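Local coordinates for protein taurocyamine kinase (Schistosoma mansoni, PDB 4WOD) that reversibly transfers a phosphate group between ATP and the guanidino compound taurocyamine, using magnesium as cofactor, at residues A[295-303]-A[337-348]. The protein carries 4 engineered substitutions. Numbering follows the deposited sequence.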
ATOM      1  N   GLU A 295       3.105  -0.050   4.476  1.00 17.52           N
ATOM      2  CA  GLU A 295       4.431  -0.353   3.967  1.00 19.00           C
ATOM      3  C   GLU A 295       5.460  -0.082   5.051  1.00 21.89           C
ATOM      4  O   GLU A 295       6.418  -0.843   5.202  1.00 23.87           O
ATOM      5  CB  GLU A 295       4.744   0.459   2.704  1.00 21.43           C
ATOM      6  CG  GLU A 295       3.904   0.071   1.460  1.00 24.23           C
ATOM      7  CD  GLU A 295       2.410   0.443   1.575  1.00 34.74           C
ATOM      8  OE1 GLU A 295       2.047   1.282   2.436  1.00 30.28           O
ATOM      9  OE2 GLU A 295       1.589  -0.117   0.807  1.00 37.34           O
ATOM     10  N   ILE A 296       5.244   0.994   5.809  1.00 21.30           N
ATOM     11  CA  ILE A 296       6.136   1.350   6.914  1.00 20.46           C
ATOM     12  C   ILE A 296       6.205   0.209   7.927  1.00 19.36           C
ATOM     13  O   ILE A 296       7.298  -0.216   8.322  1.00 19.68           O
ATOM     14  CB  ILE A 296       5.688   2.641   7.615  1.00 19.88           C
ATOM     15  CG1 ILE A 296       5.775   3.824   6.645  1.00 23.49           C
ATOM     16  CG2 ILE A 296       6.559   2.914   8.849  1.00 18.56           C
ATOM     17  CD1 ILE A 296       5.490   5.163   7.282  1.00 19.24           C
ATOM     18  N   CYS A 297       5.041  -0.314   8.311  1.00 19.25           N
ATOM     19  CA  CYS A 297       4.989  -1.479   9.215  1.00 21.61           C
ATOM     20  C   CYS A 297       5.718  -2.698   8.653  1.00 18.44           C
ATOM     21  O   CYS A 297       6.607  -3.259   9.307  1.00 17.48           O
ATOM     22  CB  CYS A 297       3.538  -1.865   9.536  1.00 20.94           C
ATOM     23  SG  CYS A 297       2.575  -0.640  10.454  1.00 24.12           S
ATOM     24  N   GLU A 298       5.333  -3.123   7.450  1.00 21.09           N
ATOM     25  CA  GLU A 298       5.970  -4.259   6.812  1.00 21.46           C
ATOM     26  C   GLU A 298       7.494  -4.112   6.751  1.00 23.23           C
ATOM     27  O   GLU A 298       8.222  -5.091   6.916  1.00 21.13           O
ATOM     28  CB  GLU A 298       5.411  -4.462   5.402  1.00 27.68           C
ATOM     29  CG  GLU A 298       6.309  -5.316   4.523  1.00 33.66           C
ATOM     30  CD  GLU A 298       5.719  -5.565   3.149  1.00 44.82           C
ATOM     31  OE1 GLU A 298       5.113  -4.620   2.584  1.00 42.91           O
ATOM     32  OE2 GLU A 298       5.867  -6.703   2.638  1.00 47.35           O
ATOM     33  N   LYS A 299       7.975  -2.889   6.558  1.00 20.31           N
ATOM     34  CA  LYS A 299       9.406  -2.678   6.438  1.00 21.73           C
ATOM     35  C   LYS A 299      10.085  -2.837   7.804  1.00 22.05           C
ATOM     36  O   LYS A 299      11.282  -3.110   7.887  1.00 25.85           O
ATOM     37  CB  LYS A 299       9.700  -1.303   5.834  1.00 25.68           C
ATOM     38  CG  LYS A 299      11.182  -1.004   5.722  1.00 34.57           C
ATOM     39  CD  LYS A 299      11.505  -0.231   4.456  1.00 46.72           C
ATOM     40  CE  LYS A 299      13.000  -0.221   4.213  1.00 46.59           C
ATOM     41  NZ  LYS A 299      13.548  -1.605   4.166  1.00 43.75           N
ATOM     42  N   HIS A 300       9.315  -2.676   8.873  1.00 21.74           N
ATOM     43  CA  HIS A 300       9.819  -2.933  10.218  1.00 18.78           C
ATOM     44  C   HIS A 300       9.465  -4.337  10.731  1.00 20.85           C
ATOM     45  O   HIS A 300       9.618  -4.628  11.918  1.00 21.49           O
ATOM     46  CB  HIS A 300       9.301  -1.864  11.172  1.00 20.56           C
ATOM     47  CG  HIS A 300       9.890  -0.512  10.923  1.00 25.24           C
ATOM     48  ND1 HIS A 300       9.323   0.403  10.058  1.00 25.02           N
ATOM     49  CD2 HIS A 300      11.018   0.069  11.398  1.00 22.74           C
ATOM     50  CE1 HIS A 300      10.068   1.495  10.028  1.00 30.46           C
ATOM     51  NE2 HIS A 300      11.104   1.317  10.830  1.00 26.57           N
ATOM     52  N   GLY A 301       9.007  -5.206   9.830  1.00 19.08           N
ATOM     53  CA  GLY A 301       8.720  -6.592  10.182  1.00 20.43           C
ATOM     54  C   GLY A 301       7.415  -6.737  10.941  1.00 19.65           C
ATOM     55  O   GLY A 301       7.224  -7.688  11.691  1.00 15.60           O
ATOM     56  N   ILE A 302       6.513  -5.782  10.739  1.00 17.43           N
ATOM     57  CA  ILE A 302       5.287  -5.710  11.504  1.00 16.19           C
ATOM     58  C   ILE A 302       4.054  -5.771  10.591  1.00 19.24           C
ATOM     59  O   ILE A 302       4.039  -5.186   9.497  1.00 18.67           O
ATOM     60  CB  ILE A 302       5.241  -4.418  12.370  1.00 17.57           C
ATOM     61  CG1 ILE A 302       6.336  -4.457  13.443  1.00 18.28           C
ATOM     62  CG2 ILE A 302       3.888  -4.263  13.082  1.00 16.96           C
ATOM     63  CD1 ILE A 302       6.209  -5.636  14.406  1.00 15.00           C
ATOM     64  N   GLN A 303       3.043  -6.501  11.053  1.00 19.41           N
ATOM     65  CA  GLN A 303       1.732  -6.557  10.408  1.00 21.38           C
ATOM     66  C   GLN A 303       0.686  -5.842  11.270  1.00 22.55           C
ATOM     67  O   GLN A 303       0.467  -6.224  12.413  1.00 20.41           O
ATOM     68  CB  GLN A 303       1.331  -8.020  10.189  1.00 24.41           C
ATOM     69  CG  GLN A 303      -0.151  -8.229   9.866  1.00 32.68           C
ATOM     70  CD  GLN A 303      -0.439  -8.127   8.385  1.00 40.26           C
ATOM     71  OE1 GLN A 303       0.370  -7.598   7.619  1.00 46.99           O
ATOM     72  NE2 GLN A 303      -1.592  -8.640   7.966  1.00 47.11           N
ATOM     73  N   GLU A 337      11.706  -9.801  16.424  1.00 16.87           N
ATOM     74  CA  GLU A 337      11.162  -9.033  15.302  1.00 19.60           C
ATOM     75  C   GLU A 337      10.004  -8.135  15.746  1.00 16.08           C
ATOM     76  O   GLU A 337       9.971  -6.935  15.428  1.00 18.59           O
ATOM     77  CB  GLU A 337      10.696  -9.969  14.184  1.00 18.45           C
ATOM     78  CG  GLU A 337      10.108  -9.222  12.988  1.00 21.26           C
ATOM     79  CD  GLU A 337       9.450 -10.148  11.975  1.00 21.76           C
ATOM     80  OE1 GLU A 337       8.402 -10.748  12.300  1.00 24.06           O
ATOM     81  OE2 GLU A 337       9.981 -10.279  10.852  1.00 27.50           O
ATOM     82  N   MET A 338       9.072  -8.708  16.507  1.00 15.29           N
ATOM     83  CA  MET A 338       7.957  -7.949  17.040  1.00 18.58           C
ATOM     84  C   MET A 338       8.443  -6.777  17.885  1.00 19.04           C
ATOM     85  O   MET A 338       8.034  -5.632  17.685  1.00 15.37           O
ATOM     86  CB  MET A 338       7.048  -8.846  17.887  1.00 16.80           C
ATOM     87  CG  MET A 338       5.850  -8.128  18.487  1.00 17.12           C
ATOM     88  SD  MET A 338       6.165  -7.520  20.173  1.00 23.31           S
ATOM     89  CE  MET A 338       4.547  -6.958  20.663  1.00 19.12           C
ATOM     90  N   HIS A 339       9.310  -7.069  18.840  1.00 14.87           N
ATOM     91  CA  HIS A 339       9.683  -6.043  19.801  1.00 15.23           C
ATOM     92  C   HIS A 339      10.437  -4.901  19.142  1.00 18.39           C
ATOM     93  O   HIS A 339      10.168  -3.727  19.423  1.00 16.99           O
ATOM     94  CB  HIS A 339      10.522  -6.620  20.929  1.00 15.45           C
ATOM     95  CG  HIS A 339      10.823  -5.615  21.995  1.00 16.91           C
ATOM     96  ND1 HIS A 339      11.972  -4.855  21.995  1.00 18.15           N
ATOM     97  CD2 HIS A 339      10.112  -5.226  23.078  1.00 16.98           C
ATOM     98  CE1 HIS A 339      11.960  -4.045  23.038  1.00 19.64           C
ATOM     99  NE2 HIS A 339      10.846  -4.255  23.718  1.00 17.26           N
ATOM    100  N   SER A 340      11.381  -5.258  18.274  1.00 16.78           N
ATOM    101  CA  SER A 340      12.200  -4.294  17.558  1.00 18.73           C
ATOM    102  C   SER A 340      11.349  -3.413  16.667  1.00 19.90           C
ATOM    103  O   SER A 340      11.466  -2.192  16.701  1.00 17.70           O
ATOM    104  CB  SER A 340      13.259  -4.996  16.712  1.00 19.64           C
ATOM    105  OG  SER A 340      14.245  -5.567  17.548  1.00 29.31           O
ATOM    106  N   GLY A 341      10.514  -4.044  15.851  1.00 17.05           N
ATOM    107  CA  GLY A 341       9.649  -3.313  14.942  1.00 15.80           C
ATOM    108  C   GLY A 341       8.634  -2.438  15.659  1.00 19.07           C
ATOM    109  O   GLY A 341       8.457  -1.266  15.288  1.00 17.85           O
ATOM    110  N   VAL A 342       7.967  -2.986  16.680  1.00 14.41           N
ATOM    111  CA  VAL A 342       6.944  -2.230  17.374  1.00 17.34           C
ATOM    112  C   VAL A 342       7.603  -1.030  18.065  1.00 20.50           C
ATOM    113  O   VAL A 342       7.086   0.100  18.023  1.00 17.39           O
ATOM    114  CB  VAL A 342       6.145  -3.096  18.408  1.00 18.48           C
ATOM    115  CG1 VAL A 342       5.403  -2.221  19.369  1.00 16.13           C
ATOM    116  CG2 VAL A 342       5.157  -4.038  17.701  1.00 14.32           C
ATOM    117  N   ARG A 343       8.762  -1.279  18.675  1.00 17.12           N
ATOM    118  CA  ARG A 343       9.492  -0.203  19.325  1.00 19.18           C
ATOM    119  C   ARG A 343       9.789   0.941  18.324  1.00 18.94           C
ATOM    120  O   ARG A 343       9.501   2.101  18.613  1.00 18.04           O
ATOM    121  CB  ARG A 343      10.794  -0.725  19.948  1.00 17.49           C
ATOM    122  CG  ARG A 343      11.725   0.417  20.324  1.00 22.26           C
ATOM    123  CD  ARG A 343      13.027  -0.057  20.961  1.00 21.79           C
ATOM    124  NE  ARG A 343      13.759   1.097  21.479  1.00 28.30           N
ATOM    125  CZ  ARG A 343      14.864   1.023  22.217  1.00 38.88           C
ATOM    126  NH1 ARG A 343      15.363  -0.164  22.543  1.00 37.98           N
ATOM    127  NH2 ARG A 343      15.455   2.134  22.650  1.00 33.28           N
ATOM    128  N   ALA A 344      10.314   0.605  17.142  1.00 18.23           N
ATOM    129  CA  ALA A 344      10.558   1.605  16.103  1.00 19.65           C
ATOM    130  C   ALA A 344       9.283   2.371  15.715  1.00 20.52           C
ATOM    131  O   ALA A 344       9.308   3.589  15.505  1.00 21.77           O
ATOM    132  CB  ALA A 344      11.177   0.942  14.839  1.00 17.54           C
ATOM    133  N   LEU A 345       8.173   1.653  15.596  1.00 16.06           N
ATOM    134  CA  LEU A 345       6.921   2.285  15.175  1.00 17.67           C
ATOM    135  C   LEU A 345       6.364   3.222  16.242  1.00 19.16           C
ATOM    136  O   LEU A 345       5.861   4.309  15.934  1.00 16.30           O
ATOM    137  CB  LEU A 345       5.885   1.225  14.822  1.00 15.62           C
ATOM    138  CG  LEU A 345       6.186   0.290  13.652  1.00 17.58           C
ATOM    139  CD1 LEU A 345       5.042  -0.710  13.499  1.00 15.07           C
ATOM    140  CD2 LEU A 345       6.403   1.105  12.357  1.00 16.92           C
ATOM    141  N   LEU A 346       6.451   2.807  17.498  1.00 15.75           N
ATOM    142  CA  LEU A 346       5.967   3.647  18.581  1.00 17.94           C
ATOM    143  C   LEU A 346       6.882   4.870  18.739  1.00 18.39           C
ATOM    144  O   LEU A 346       6.405   5.983  19.011  1.00 19.59           O
ATOM    145  CB  LEU A 346       5.861   2.840  19.894  1.00 17.23           C
ATOM    146  CG  LEU A 346       4.855   1.682  19.936  1.00 17.69           C
ATOM    147  CD1 LEU A 346       5.037   0.885  21.207  1.00 16.73           C
ATOM    148  CD2 LEU A 346       3.394   2.133  19.798  1.00 16.50           C
ATOM    149  N   GLU A 347       8.190   4.677  18.563  1.00 19.05           N
ATOM    150  CA  GLU A 347       9.121   5.812  18.585  1.00 20.18           C
ATOM    151  C   GLU A 347       8.777   6.794  17.451  1.00 22.57           C
ATOM    152  O   GLU A 347       8.844   8.019  17.621  1.00 17.73           O
ATOM    153  CB  GLU A 347      10.573   5.342  18.460  1.00 20.92           C
ATOM    154  CG  GLU A 347      11.145   4.745  19.733  1.00 21.46           C
ATOM    155  CD  GLU A 347      12.537   4.144  19.548  1.00 25.42           C
ATOM    156  OE1 GLU A 347      12.916   3.829  18.410  1.00 27.15           O
ATOM    157  OE2 GLU A 347      13.250   3.964  20.550  1.00 26.21           O
ATOM    158  N   LEU A 348       8.371   6.249  16.306  1.00 19.25           N
ATOM    159  CA  LEU A 348       7.982   7.094  15.181  1.00 19.30           C
ATOM    160  C   LEU A 348       6.669   7.838  15.458  1.00 18.97           C
ATOM    161  O   LEU A 348       6.517   8.998  15.059  1.00 20.78           O
ATOM    162  CB  LEU A 348       7.881   6.263  13.903  1.00 20.02           C
ATOM    163  CG  LEU A 348       7.742   7.041  12.594  1.00 26.40           C
ATOM    164  CD1 LEU A 348       8.823   8.103  12.496  1.00 23.57           C
ATOM    165  CD2 LEU A 348       7.827   6.087  11.412  1.00 22.48           C
TER
HETATM  166  O   HOH W   1      11.654  -5.831  13.343  1.00 24.09           O
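L345 spreads its two methyls over I296, C297, H300 and I302. L345 CD1 lies 3.8 Å from I302 CG2, the two side chains running antiparallel past one another, and also touches C297 SG, while L345 CD2 rests against the H300 ring, 3.8 Å from H300 ND1, and meets I296 CG2. The H300 imidazole, with CG anti to its carbonyl carbon (chi1 -69°), folds back onto the last turn of helix 293-299 and gives ND1-H to I296 O (2.7 Å, 164° at the hydrogen). That acceptor sits close to the ring plane, although the donor stands above the carbonyl plane; the bond fixes the ring's rotation, and H300 CD2 comes to 3.6 Å from A344 CB. Helix 293-299 closes in a Schellman motif, G301 being the C' residue with positive phi, with I302 N bonded to C297 O and G301 N to E298 O. The chain then enters strand 302-306, the edge of the eight-stranded antiparallel sheet of the first catalytic domain, on which helix 331-355 packs. G341 lets the backbones close in: its CA makes a CA-H...O contact of 3.3 Å with H300 O. A water joins H300 O to E337 O, donating to both. I302 CG1 leans on G341, and I302 CD1 reaches V342 CG2 at 3.8 Å, I302 lying crosswise to V342. E337, extended with CG anti to the backbone N, brings CG and the carboxylate carbon CD against G301 O, and its OE1 accepts from R325 N.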